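Local coordinates for protein mevalonate diphosphate decarboxylase (Legionella pneumophila, PDB 3LTO) that probably catalyses the ATP-dependent decarboxylation of mevalonate diphosphate to isopentenyl diphosphate, a step in isoprenoid lipid biosynthesis, at residues I181-Q186 with D258-I263; E187-S192 with A284-H289; A124-E127 with P132-S135; K51-E56 with D78-L83; K226-I231 with K269-K274. All blocks are in the same frame, centred on the assembly; numbering follows the deposited sequence.

Contact 1: I181-Q186 with D258-I263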
# COMPACT_ATOMS: atom_id res chain seq x y z
N ILE A 181 -6.84 -30.27 14.13
CA ILE A 181 -7.48 -31.57 13.99
C ILE A 181 -7.15 -32.01 12.57
O ILE A 181 -7.65 -31.47 11.59
CB ILE A 181 -9.00 -31.46 14.15
CG1 ILE A 181 -9.33 -31.02 15.58
CG2 ILE A 181 -9.66 -32.81 13.83
CD1 ILE A 181 -10.72 -30.46 15.76
N VAL A 182 -6.27 -33.00 12.48
CA VAL A 182 -5.82 -33.51 11.19
C VAL A 182 -6.81 -34.47 10.57
O VAL A 182 -7.04 -35.56 11.10
CB VAL A 182 -4.48 -34.23 11.33
CG1 VAL A 182 -3.96 -34.65 9.97
CG2 VAL A 182 -3.49 -33.33 12.05
N ILE A 183 -7.40 -34.07 9.45
CA ILE A 183 -8.34 -34.91 8.74
C ILE A 183 -7.64 -35.34 7.45
O ILE A 183 -7.34 -34.51 6.59
CB ILE A 183 -9.64 -34.14 8.43
CG1 ILE A 183 -10.37 -33.84 9.74
CG2 ILE A 183 -10.51 -34.95 7.50
CD1 ILE A 183 -11.64 -33.06 9.58
N SER A 184 -7.36 -36.63 7.34
CA SER A 184 -6.66 -37.19 6.18
C SER A 184 -7.21 -36.75 4.82
O SER A 184 -8.42 -36.69 4.61
CB SER A 184 -6.66 -38.71 6.26
OG SER A 184 -6.03 -39.14 7.46
N SER A 185 -6.30 -36.44 3.90
CA SER A 185 -6.69 -35.99 2.57
C SER A 185 -7.27 -37.10 1.70
O SER A 185 -6.98 -38.29 1.91
CB SER A 185 -5.49 -35.38 1.83
OG SER A 185 -5.09 -34.15 2.40
N GLN A 186 -8.08 -36.70 0.74
CA GLN A 186 -8.68 -37.63 -0.20
C GLN A 186 -7.75 -37.64 -1.41
O GLN A 186 -7.06 -36.65 -1.68
CB GLN A 186 -10.06 -37.14 -0.63
CG GLN A 186 -11.02 -36.92 0.53
CD GLN A 186 -12.07 -35.88 0.22
OE1 GLN A 186 -12.90 -36.06 -0.68
NE2 GLN A 186 -12.05 -34.78 0.97
N ASP A 258 -18.18 -35.42 5.61
CA ASP A 258 -19.08 -35.77 6.69
C ASP A 258 -18.27 -35.91 7.97
O ASP A 258 -18.74 -35.59 9.06
CB ASP A 258 -19.82 -37.08 6.37
CG ASP A 258 -18.88 -38.23 6.10
OD1 ASP A 258 -17.82 -38.02 5.47
OD2 ASP A 258 -19.20 -39.37 6.51
N ASN A 259 -17.03 -36.36 7.84
CA ASN A 259 -16.18 -36.51 9.01
C ASN A 259 -15.92 -35.12 9.62
O ASN A 259 -16.02 -34.93 10.83
CB ASN A 259 -14.87 -37.20 8.63
CG ASN A 259 -14.02 -37.54 9.84
OD1 ASN A 259 -14.54 -37.88 10.90
ND2 ASN A 259 -12.71 -37.47 9.68
N THR A 260 -15.61 -34.16 8.76
CA THR A 260 -15.35 -32.80 9.19
C THR A 260 -16.59 -32.21 9.85
O THR A 260 -16.51 -31.61 10.92
CB THR A 260 -14.99 -31.90 7.99
OG1 THR A 260 -14.12 -32.61 7.11
CG2 THR A 260 -14.30 -30.62 8.48
N LEU A 261 -17.74 -32.39 9.21
CA LEU A 261 -18.99 -31.86 9.73
C LEU A 261 -19.32 -32.41 11.12
O LEU A 261 -19.88 -31.70 11.96
CB LEU A 261 -20.13 -32.16 8.75
CG LEU A 261 -20.00 -31.50 7.37
CD1 LEU A 261 -21.09 -32.00 6.45
CD2 LEU A 261 -20.08 -29.97 7.52
N HIS A 262 -18.97 -33.66 11.37
CA HIS A 262 -19.24 -34.26 12.66
C HIS A 262 -18.52 -33.47 13.74
O HIS A 262 -19.13 -33.06 14.72
CB HIS A 262 -18.78 -35.72 12.69
CG HIS A 262 -19.52 -36.61 11.73
ND1 HIS A 262 -19.00 -37.78 11.24
CD2 HIS A 262 -20.75 -36.48 11.17
CE1 HIS A 262 -19.88 -38.34 10.42
NE2 HIS A 262 -20.95 -37.57 10.37
N ILE A 263 -17.23 -33.22 13.54
CA ILE A 263 -16.47 -32.50 14.55
C ILE A 263 -16.82 -31.02 14.63
O ILE A 263 -16.78 -30.42 15.71
CB ILE A 263 -14.94 -32.71 14.34
CG1 ILE A 263 -14.17 -32.15 15.55
CG2 ILE A 263 -14.47 -32.04 13.05
CD1 ILE A 263 -14.66 -32.71 16.89
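I181, in strand 177-182, and I183, two residues on, both direct their side chains at the first turns of helix 258-274 and show how a sheet strand and a helix are joined by branched aliphatic groups. The apolar part has two centres. I181 CD1 comes within 3.8 Å of I263 CG1, the two side chains crossing at a slant. I183 goes further: its CD1 lies over the root of T260, 3.7 Å from T260 CA, 3.8 Å from T260 CG2 and 3.5 Å from T260 OG1. In I183 CG1 stands anti to the carbonyl carbon (chi1 -67°), and with chi2 extended CD1 becomes the leading atom, while the CG2 branch passes alongside the amide of N259, 4.0 Å from its ND2.

The polar bonds are made to residues outside the two segments. The polar partner of T260 OG1 is T257 N, just before the helix; toward the I183 methyl the oxygen makes only van der Waals contact. I183 N bonds to N287 OD1, and I181 pairs through its backbone with V288 of the next strand. L308 of helix 297-308 touches both I181 and I263. This is helix-on-sheet packing in the C-terminal, GHMP-type domain, with helix 258-274 lying against the four-stranded antiparallel sheet.

Contact 2: E187-S192 with A284-H289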
# COMPACT_ATOMS: atom_id res chain seq x y z
N GLU A 187 -7.71 -38.75 -2.12
CA GLU A 187 -6.87 -38.85 -3.31
C GLU A 187 -7.28 -37.74 -4.28
O GLU A 187 -8.42 -37.28 -4.26
CB GLU A 187 -7.08 -40.23 -3.95
CG GLU A 187 -6.16 -40.57 -5.10
CD GLU A 187 -6.17 -42.06 -5.42
OE1 GLU A 187 -7.28 -42.63 -5.54
OE2 GLU A 187 -5.08 -42.65 -5.53
N LYS A 188 -6.34 -37.28 -5.10
CA LYS A 188 -6.64 -36.23 -6.07
C LYS A 188 -7.09 -34.92 -5.40
O LYS A 188 -7.96 -34.21 -5.91
CB LYS A 188 -7.73 -36.73 -7.04
CG LYS A 188 -8.25 -35.71 -8.05
CD LYS A 188 -7.17 -35.21 -9.00
CE LYS A 188 -7.76 -34.25 -10.02
NZ LYS A 188 -8.45 -33.09 -9.38
N GLU A 189 -6.48 -34.58 -4.27
CA GLU A 189 -6.82 -33.36 -3.55
C GLU A 189 -6.29 -32.08 -4.21
O GLU A 189 -5.11 -31.98 -4.54
CB GLU A 189 -6.30 -33.43 -2.11
CG GLU A 189 -6.54 -32.17 -1.31
CD GLU A 189 -6.70 -32.43 0.17
OE1 GLU A 189 -7.74 -32.99 0.58
OE2 GLU A 189 -5.77 -32.08 0.92
N ILE A 190 -7.18 -31.11 -4.39
CA ILE A 190 -6.84 -29.83 -5.02
C ILE A 190 -5.93 -28.96 -4.15
O ILE A 190 -6.28 -28.63 -3.02
CB ILE A 190 -8.11 -29.00 -5.31
CG1 ILE A 190 -9.18 -29.88 -5.96
CG2 ILE A 190 -7.74 -27.81 -6.19
CD1 ILE A 190 -8.86 -30.35 -7.34
N PRO A 191 -4.76 -28.58 -4.67
CA PRO A 191 -3.81 -27.74 -3.93
C PRO A 191 -4.38 -26.35 -3.63
O PRO A 191 -5.20 -25.82 -4.39
CB PRO A 191 -2.60 -27.67 -4.86
CG PRO A 191 -2.66 -28.96 -5.58
CD PRO A 191 -4.13 -29.09 -5.90
N SER A 192 -3.95 -25.78 -2.52
CA SER A 192 -4.39 -24.46 -2.09
C SER A 192 -4.31 -23.46 -3.24
O SER A 192 -5.26 -22.72 -3.50
CB SER A 192 -3.52 -23.99 -0.92
OG SER A 192 -3.91 -22.71 -0.48
N ALA A 284 -7.61 -23.60 2.65
CA ALA A 284 -7.99 -24.41 1.50
C ALA A 284 -7.37 -25.78 1.75
O ALA A 284 -6.40 -26.16 1.08
CB ALA A 284 -7.45 -23.80 0.19
N GLY A 285 -7.92 -26.49 2.72
CA GLY A 285 -7.40 -27.80 3.07
C GLY A 285 -8.37 -28.52 3.99
O GLY A 285 -9.34 -27.91 4.43
N PRO A 286 -8.13 -29.80 4.32
CA PRO A 286 -8.98 -30.62 5.20
C PRO A 286 -8.87 -30.41 6.71
O PRO A 286 -9.83 -30.65 7.44
CB PRO A 286 -8.59 -32.03 4.81
CG PRO A 286 -7.10 -31.89 4.61
CD PRO A 286 -7.03 -30.62 3.77
N ASN A 287 -7.71 -29.97 7.19
CA ASN A 287 -7.50 -29.78 8.62
C ASN A 287 -8.38 -28.69 9.24
O ASN A 287 -8.79 -27.75 8.57
CB ASN A 287 -6.03 -29.45 8.92
CG ASN A 287 -5.08 -30.59 8.56
OD1 ASN A 287 -5.47 -31.76 8.50
ND2 ASN A 287 -3.81 -30.24 8.35
N VAL A 288 -8.67 -28.84 10.53
CA VAL A 288 -9.48 -27.86 11.24
C VAL A 288 -8.62 -27.27 12.35
O VAL A 288 -8.07 -28.01 13.17
CB VAL A 288 -10.75 -28.49 11.84
CG1 VAL A 288 -11.49 -27.47 12.69
CG2 VAL A 288 -11.67 -28.99 10.72
N HIS A 289 -8.52 -25.95 12.38
CA HIS A 289 -7.71 -25.26 13.38
C HIS A 289 -8.51 -24.73 14.56
O HIS A 289 -9.56 -24.10 14.41
CB HIS A 289 -6.94 -24.10 12.74
CG HIS A 289 -5.97 -24.54 11.69
ND1 HIS A 289 -4.61 -24.53 11.88
CD2 HIS A 289 -6.17 -25.04 10.45
CE1 HIS A 289 -4.01 -25.02 10.81
NE2 HIS A 289 -4.94 -25.34 9.93
O HOH W 1 -4.99 -22.51 2.27
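Where S192 meets A284 the two backbones come closest, with CA atoms 5.1 Å apart, and from there they separate. The touching parts, 189-192 and 284-286, run 140° apart in direction, roughly antiparallel but without the backbone pairing of a sheet. Both are largely irregular here: 187-192 is a loop that ends with P191 as N-cap of helix 192-198, and the loop residues 284-286 lead toward strand 288-292.

At the close end A284 CB packs against S192, 3.8 Å from S192 OG. Because that OG lies anti to its own backbone N (chi1 180°), it also reaches a water, 3.0 Å away. The same water accepts from A284 N at 2.9 Å, so one solvent molecule bridges side chain and main chain across the gap. At the other end E189, extended beyond CG, brings its carboxylate obliquely to the CD-CG side of the P286 ring, with OE2 3.4 Å from P286 CD and 3.9 Å from P286 CG. S185 OG bonds to that same OE2 and thereby helps fix the carboxylate beside the proline.

Beyond P286, N287 turns to strand 177-182 and V288 packs on T260 and L264 of helix 258-274, while S192 starts helix 192-198. The contact therefore lies between a helix start and the entry to a sheet strand.

Contact 3: A124-E127 with P132-S135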
# COMPACT_ATOMS: atom_id res chain seq x y z
N ALA A 124 22.28 -13.70 3.00
CA ALA A 124 23.29 -14.19 2.08
C ALA A 124 23.66 -13.16 1.00
O ALA A 124 24.83 -12.86 0.80
CB ALA A 124 22.81 -15.46 1.42
N LEU A 125 22.66 -12.64 0.31
CA LEU A 125 22.89 -11.69 -0.77
C LEU A 125 23.44 -10.35 -0.29
O LEU A 125 24.19 -9.68 -1.02
CB LEU A 125 21.61 -11.50 -1.58
CG LEU A 125 21.19 -12.81 -2.27
CD1 LEU A 125 19.86 -12.65 -3.01
CD2 LEU A 125 22.30 -13.22 -3.24
N SER A 126 23.08 -9.97 0.93
CA SER A 126 23.55 -8.73 1.53
C SER A 126 25.07 -8.81 1.75
O SER A 126 25.82 -7.92 1.35
CB SER A 126 22.84 -8.51 2.87
OG SER A 126 23.24 -7.29 3.47
N GLU A 127 25.53 -9.90 2.37
CA GLU A 127 26.96 -10.08 2.64
C GLU A 127 27.78 -10.34 1.37
O GLU A 127 28.94 -9.95 1.30
CB GLU A 127 27.17 -11.24 3.63
CG GLU A 127 26.43 -11.09 4.94
CD GLU A 127 26.65 -12.28 5.87
OE1 GLU A 127 27.15 -13.31 5.40
OE2 GLU A 127 26.31 -12.18 7.08
N PRO A 132 23.32 -3.12 1.90
CA PRO A 132 22.71 -3.14 3.23
C PRO A 132 21.58 -4.17 3.26
O PRO A 132 20.97 -4.45 2.23
CB PRO A 132 22.18 -1.72 3.39
CG PRO A 132 21.76 -1.39 1.99
CD PRO A 132 22.93 -1.91 1.16
N LEU A 133 21.33 -4.74 4.43
CA LEU A 133 20.26 -5.72 4.56
C LEU A 133 18.93 -4.97 4.50
O LEU A 133 18.77 -3.93 5.12
CB LEU A 133 20.38 -6.44 5.90
CG LEU A 133 19.28 -7.46 6.18
CD1 LEU A 133 19.51 -8.70 5.35
CD2 LEU A 133 19.29 -7.80 7.66
N PRO A 134 17.95 -5.50 3.74
CA PRO A 134 16.65 -4.82 3.65
C PRO A 134 15.89 -4.85 4.97
O PRO A 134 16.00 -5.81 5.75
CB PRO A 134 15.92 -5.62 2.56
CG PRO A 134 17.03 -6.29 1.79
CD PRO A 134 18.00 -6.68 2.87
N SER A 135 15.11 -3.81 5.22
CA SER A 135 14.32 -3.72 6.44
C SER A 135 13.30 -4.86 6.45
O SER A 135 13.12 -5.56 5.45
CB SER A 135 13.57 -2.40 6.48
OG SER A 135 12.62 -2.35 5.43
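S126, close to the C-terminal end of helix 110-129, meets L133 in the loop that follows, their CA atoms 5.4 Å apart. It is a compact example of a helix whose last turns are covered by the chain that has just left them. The serine points its CB at the loop. From CB the nearest neighbours are wide, aliphatic contacts: L133 CD1 and L133 CA each lie 4.2 Å away. CB thus sits beside the leucine without pressing on it.

One bond further, OG takes over. Its position anti to the backbone N (chi1 -178°) carries it out from the helix to the loop main chain, where it lies 3.5 Å from P132 C, 3.5 Å from L133 CA and 3.8 Å from L133 CB. L133 N is also near, 3.3 Å from S126 OG, but the angle there is too poor for a hydrogen bond. The polar partner of the hydroxyl is instead K131 O, one residue ahead of the loop segment, and that bond ties the side chain of the helix to the peptide chain directly after it. The leucine in turn uses its CB and CD1 to line the serine, and its side chain also touches S122, one helical turn earlier.

P134 continues the same course, touching S122 and F87, and S135 then occupies the N-cap position of helix 136-144. Helix 110-129 itself rests through L125 on L83, K84 and F87 of helix 71-87. The contact consequently spans the surface turn between helices 110-129 and 136-144, beside the end of helix 71-87.

Contact 4: K51-E56 with D78-L83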
# COMPACT_ATOMS: atom_id res chain seq x y z
N LYS A 51 25.59 -21.13 -12.11
CA LYS A 51 24.73 -19.96 -12.06
C LYS A 51 23.30 -20.35 -11.73
O LYS A 51 22.47 -19.49 -11.42
CB LYS A 51 24.74 -19.23 -13.41
CG LYS A 51 25.90 -18.25 -13.63
CD LYS A 51 27.23 -18.96 -13.71
CE LYS A 51 28.36 -18.00 -14.05
NZ LYS A 51 29.67 -18.71 -14.12
N LYS A 52 23.01 -21.64 -11.78
CA LYS A 52 21.66 -22.12 -11.51
C LYS A 52 21.44 -22.70 -10.12
O LYS A 52 22.27 -23.44 -9.59
CB LYS A 52 21.27 -23.15 -12.57
CG LYS A 52 21.19 -22.56 -13.97
CD LYS A 52 20.08 -21.52 -14.07
CE LYS A 52 19.86 -21.09 -15.51
NZ LYS A 52 18.76 -20.10 -15.63
N ASP A 53 20.30 -22.35 -9.53
CA ASP A 53 19.95 -22.83 -8.20
C ASP A 53 19.43 -24.26 -8.24
O ASP A 53 18.94 -24.74 -9.27
CB ASP A 53 18.88 -21.93 -7.60
CG ASP A 53 19.25 -20.47 -7.67
OD1 ASP A 53 20.39 -20.13 -7.29
OD2 ASP A 53 18.40 -19.66 -8.10
N ILE A 54 19.54 -24.95 -7.11
CA ILE A 54 19.04 -26.31 -7.00
C ILE A 54 18.27 -26.38 -5.70
O ILE A 54 18.73 -25.88 -4.67
CB ILE A 54 20.19 -27.35 -6.95
CG1 ILE A 54 20.94 -27.36 -8.28
CG2 ILE A 54 19.63 -28.71 -6.63
CD1 ILE A 54 22.08 -28.35 -8.31
N TRP A 55 17.09 -26.99 -5.75
CA TRP A 55 16.25 -27.12 -4.56
C TRP A 55 16.22 -28.56 -4.05
O TRP A 55 15.81 -29.48 -4.76
CB TRP A 55 14.82 -26.66 -4.86
CG TRP A 55 13.92 -26.77 -3.67
CD1 TRP A 55 14.11 -26.20 -2.45
CD2 TRP A 55 12.67 -27.47 -3.59
NE1 TRP A 55 13.07 -26.50 -1.61
CE2 TRP A 55 12.17 -27.28 -2.28
CE3 TRP A 55 11.93 -28.24 -4.49
CZ2 TRP A 55 10.96 -27.83 -1.86
CZ3 TRP A 55 10.72 -28.79 -4.06
CH2 TRP A 55 10.25 -28.58 -2.76
N GLU A 56 16.65 -28.74 -2.81
CA GLU A 56 16.67 -30.06 -2.20
C GLU A 56 15.99 -30.00 -0.84
O GLU A 56 16.64 -29.77 0.17
CB GLU A 56 18.10 -30.55 -2.05
CG GLU A 56 18.25 -31.86 -1.30
CD GLU A 56 19.71 -32.23 -1.08
OE1 GLU A 56 20.50 -31.29 -0.82
OE2 GLU A 56 20.06 -33.43 -1.15
N ASP A 78 12.19 -19.64 -8.53
CA ASP A 78 11.94 -18.33 -9.14
C ASP A 78 12.04 -17.23 -8.09
O ASP A 78 12.50 -16.12 -8.38
CB ASP A 78 10.54 -18.27 -9.78
CG ASP A 78 10.48 -18.94 -11.13
OD1 ASP A 78 11.56 -19.23 -11.70
OD2 ASP A 78 9.36 -19.16 -11.62
N HIS A 79 11.60 -17.51 -6.86
CA HIS A 79 11.67 -16.50 -5.82
C HIS A 79 13.11 -16.19 -5.46
O HIS A 79 13.44 -15.04 -5.16
CB HIS A 79 10.91 -16.94 -4.56
CG HIS A 79 10.80 -15.87 -3.52
ND1 HIS A 79 10.16 -14.68 -3.75
CD2 HIS A 79 11.27 -15.81 -2.26
CE1 HIS A 79 10.25 -13.92 -2.68
NE2 HIS A 79 10.92 -14.58 -1.75
N LEU A 80 13.98 -17.20 -5.50
CA LEU A 80 15.38 -16.95 -5.20
C LEU A 80 15.96 -16.10 -6.32
O LEU A 80 16.65 -15.12 -6.06
CB LEU A 80 16.18 -18.26 -5.07
CG LEU A 80 17.68 -18.05 -4.82
CD1 LEU A 80 17.84 -17.13 -3.60
CD2 LEU A 80 18.41 -19.38 -4.59
N VAL A 81 15.65 -16.46 -7.56
CA VAL A 81 16.14 -15.71 -8.72
C VAL A 81 15.71 -14.26 -8.57
O VAL A 81 16.50 -13.33 -8.75
CB VAL A 81 15.54 -16.28 -10.04
CG1 VAL A 81 15.85 -15.35 -11.21
CG2 VAL A 81 16.11 -17.68 -10.31
N ARG A 82 14.44 -14.09 -8.22
CA ARG A 82 13.87 -12.77 -8.02
C ARG A 82 14.69 -12.01 -6.99
O ARG A 82 15.02 -10.84 -7.18
CB ARG A 82 12.41 -12.91 -7.54
CG ARG A 82 11.76 -11.63 -7.04
CD ARG A 82 10.29 -11.86 -6.63
NE ARG A 82 9.53 -12.44 -7.73
CZ ARG A 82 8.96 -13.64 -7.70
NH1 ARG A 82 9.05 -14.41 -6.62
NH2 ARG A 82 8.34 -14.10 -8.79
N LEU A 83 15.03 -12.69 -5.90
CA LEU A 83 15.81 -12.05 -4.84
C LEU A 83 17.22 -11.73 -5.30
O LEU A 83 17.76 -10.67 -4.98
CB LEU A 83 15.82 -12.93 -3.58
CG LEU A 83 14.43 -13.15 -2.97
CD1 LEU A 83 14.51 -14.09 -1.78
CD2 LEU A 83 13.83 -11.82 -2.56
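D53 lies against L80 and V81 in the beta-alpha-beta unit formed by strand 54-55, helix 71-87 and strand 93-99, two strands that run parallel in the mixed sheet of the N-terminal domain. The first shell is small and mixed in character: a carboxylate laid on hydrocarbon. L80 CD2 sits 3.4 Å from D53 CG and likewise 3.4 Å from D53 OD1, this methyl standing over a face of the carboxylate. D53 OD2 extends the contact to the next residue of the helix, 3.7 Å from V81 CG2. With CG anti to its own carbonyl carbon (chi1 -51°), the aspartate carries its acid group across the gap to the helix, whose nearest CA, that of L80, is 8.0 Å from the CA of D53.

What holds the acid there lies in the second shell. D53 OD1 accepts from F93 N at the start of strand 93-99 and forms a salt bridge with K84, further along the helix, so a single oxygen links both later elements of the unit to the residue just ahead of its first strand. L80 is itself packed on F93 and I95 of that strand and on A121 of helix 110-129.

One residue before L80, H79 is held through both ring nitrogens: NE2 bonds to T118 OG1, and H79 ND1 receives R82 NH1 at 3.1 Å in a bent bond (142° at the hydrogen), the donor only 3° out of the imidazole plane.

Contact 5: K226-I231 with K269-K274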
# COMPACT_ATOMS: atom_id res chain seq x y z
N LYS A 226 -13.05 -7.45 23.58
CA LYS A 226 -12.74 -8.70 24.26
C LYS A 226 -13.98 -9.59 24.20
O LYS A 226 -14.40 -10.16 25.21
CB LYS A 226 -12.37 -8.44 25.72
CG LYS A 226 -11.17 -7.53 25.91
CD LYS A 226 -9.85 -8.29 25.77
CE LYS A 226 -9.53 -9.05 27.05
NZ LYS A 226 -8.23 -9.77 26.97
N ASP A 227 -14.57 -9.68 23.02
CA ASP A 227 -15.77 -10.48 22.80
C ASP A 227 -15.41 -11.76 22.03
O ASP A 227 -15.60 -11.84 20.81
CB ASP A 227 -16.80 -9.66 22.02
CG ASP A 227 -18.12 -10.37 21.86
OD1 ASP A 227 -18.23 -11.55 22.24
OD2 ASP A 227 -19.06 -9.74 21.33
N TRP A 228 -14.89 -12.74 22.75
CA TRP A 228 -14.46 -14.02 22.18
C TRP A 228 -15.56 -14.78 21.44
O TRP A 228 -15.29 -15.43 20.42
CB TRP A 228 -13.88 -14.90 23.30
CG TRP A 228 -13.09 -16.09 22.84
CD1 TRP A 228 -13.47 -17.40 22.92
CD2 TRP A 228 -11.78 -16.09 22.28
NE1 TRP A 228 -12.46 -18.21 22.46
CE2 TRP A 228 -11.41 -17.43 22.06
CE3 TRP A 228 -10.87 -15.08 21.95
CZ2 TRP A 228 -10.17 -17.80 21.51
CZ3 TRP A 228 -9.63 -15.44 21.41
CH2 TRP A 228 -9.30 -16.79 21.20
N THR A 229 -16.78 -14.69 21.95
CA THR A 229 -17.92 -15.36 21.33
C THR A 229 -18.14 -14.82 19.91
O THR A 229 -18.43 -15.59 18.99
CB THR A 229 -19.20 -15.15 22.18
OG1 THR A 229 -19.01 -15.68 23.50
CG2 THR A 229 -20.38 -15.87 21.54
N SER A 230 -18.00 -13.50 19.74
CA SER A 230 -18.17 -12.90 18.41
C SER A 230 -17.00 -13.22 17.48
O SER A 230 -17.18 -13.35 16.27
CB SER A 230 -18.33 -11.38 18.51
OG SER A 230 -19.64 -11.04 18.93
N ILE A 231 -15.79 -13.33 18.05
CA ILE A 231 -14.62 -13.66 17.25
C ILE A 231 -14.88 -15.06 16.68
O ILE A 231 -14.71 -15.30 15.48
CB ILE A 231 -13.32 -13.66 18.12
CG1 ILE A 231 -13.04 -12.23 18.60
CG2 ILE A 231 -12.13 -14.18 17.31
CD1 ILE A 231 -11.81 -12.08 19.47
N LYS A 269 -21.98 -27.60 19.49
CA LYS A 269 -22.71 -28.10 20.65
C LYS A 269 -21.89 -27.84 21.91
O LYS A 269 -22.43 -27.49 22.95
CB LYS A 269 -23.00 -29.60 20.51
CG LYS A 269 -24.05 -29.96 19.47
CD LYS A 269 -24.17 -31.48 19.33
CE LYS A 269 -25.21 -31.90 18.29
NZ LYS A 269 -26.60 -31.55 18.72
N PHE A 270 -20.57 -28.03 21.81
CA PHE A 270 -19.69 -27.79 22.95
C PHE A 270 -19.83 -26.34 23.39
O PHE A 270 -19.97 -26.06 24.57
CB PHE A 270 -18.23 -28.08 22.58
CG PHE A 270 -17.28 -27.95 23.75
CD1 PHE A 270 -17.16 -28.98 24.68
CD2 PHE A 270 -16.50 -26.80 23.91
CE1 PHE A 270 -16.29 -28.87 25.77
CE2 PHE A 270 -15.63 -26.68 25.00
CZ PHE A 270 -15.53 -27.72 25.93
N TRP A 271 -19.80 -25.43 22.42
CA TRP A 271 -19.92 -23.99 22.67
C TRP A 271 -21.26 -23.63 23.33
O TRP A 271 -21.31 -22.78 24.22
CB TRP A 271 -19.81 -23.19 21.35
CG TRP A 271 -18.49 -22.47 21.14
CD1 TRP A 271 -17.43 -22.90 20.38
CD2 TRP A 271 -18.10 -21.19 21.67
NE1 TRP A 271 -16.42 -21.97 20.40
CE2 TRP A 271 -16.81 -20.91 21.18
CE3 TRP A 271 -18.73 -20.26 22.50
CZ2 TRP A 271 -16.13 -19.72 21.50
CZ3 TRP A 271 -18.05 -19.07 22.82
CH2 TRP A 271 -16.76 -18.82 22.32
N ASN A 272 -22.34 -24.26 22.87
CA ASN A 272 -23.67 -24.00 23.42
C ASN A 272 -23.75 -24.46 24.87
O ASN A 272 -24.32 -23.79 25.73
CB ASN A 272 -24.74 -24.72 22.61
CG ASN A 272 -24.78 -24.26 21.16
OD1 ASN A 272 -24.83 -23.07 20.88
ND2 ASN A 272 -24.76 -25.22 20.24
N GLU A 273 -23.17 -25.63 25.11
CA GLU A 273 -23.15 -26.25 26.43
C GLU A 273 -22.29 -25.48 27.43
O GLU A 273 -22.76 -25.16 28.52
CB GLU A 273 -22.62 -27.68 26.30
CG GLU A 273 -22.59 -28.47 27.60
CD GLU A 273 -21.58 -29.60 27.58
OE1 GLU A 273 -21.55 -30.38 26.60
OE2 GLU A 273 -20.81 -29.73 28.56
N LYS A 274 -21.05 -25.20 27.06
CA LYS A 274 -20.10 -24.51 27.94
C LYS A 274 -20.23 -22.99 27.98
O LYS A 274 -19.79 -22.36 28.95
CB LYS A 274 -18.66 -24.85 27.53
CG LYS A 274 -18.31 -26.32 27.59
CD LYS A 274 -18.42 -26.87 29.00
CE LYS A 274 -18.17 -28.36 29.03
NZ LYS A 274 -18.38 -28.97 30.37
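W228 and W271 meet rim to rim, neither indole lying over the face of the other. The five-membered ring of W228 and the six-membered ring of W271 have centroids 5.8 Å apart and planes inclined by 24°, while the two side chains cross at about a right angle. W228 CD1 comes to the edge of W271, near its plane, 3.6 Å from CH2. T229 joins at the same edge, its OG1 3.6 Å from W271 CZ3. The faces are used by others: Y232 stacks on W271, and R293 makes a cation-pi contact with W228. Each indole is also held by its N-H, W228 NE1 to G277 O and W271 NE1 to P278 O, two successive carbonyls of the chain just past helix 258-274.

W228 has CG anti to the backbone N (chi1 -166°), which brings its pyrrole edge round to W271. It stands in the first turn of helix 228-247. D227 is the N-cap there, accepting S230 N on OD1 at 3.2 Å and S230 OG on OD2 at 2.8 Å, both from above the carboxylate plane. Just before it, K226 with positive phi is the C-prime residue of a Schellman motif that ends the preceding helix, 208-224. The pair thus illustrates helix-to-helix aromatic packing beside a Schellman turn and an N-capped helix start.

From the N terminus, contact 4 closes first, within a beta-alpha-beta unit, and contact 3 follows in series as a short turn after helix 110-129. The two touch where L125 CD1 meets L83 O, and both lie in the N-terminal domain. The remaining three belong to the C-terminal domain and are interwoven. Contact 1 opens at 181-186 and contact 2 immediately after it; contact 1 closes first, so they cross, and they share a sheet through neighbouring strands 177-182 and 288-292. Contact 5 is nested inside contact 2 but crosses contact 1, with which it shares helix 258-274. Contacts 3 and 5 stand about 46 Å apart, centre to centre, on opposite sides of the chain's centre.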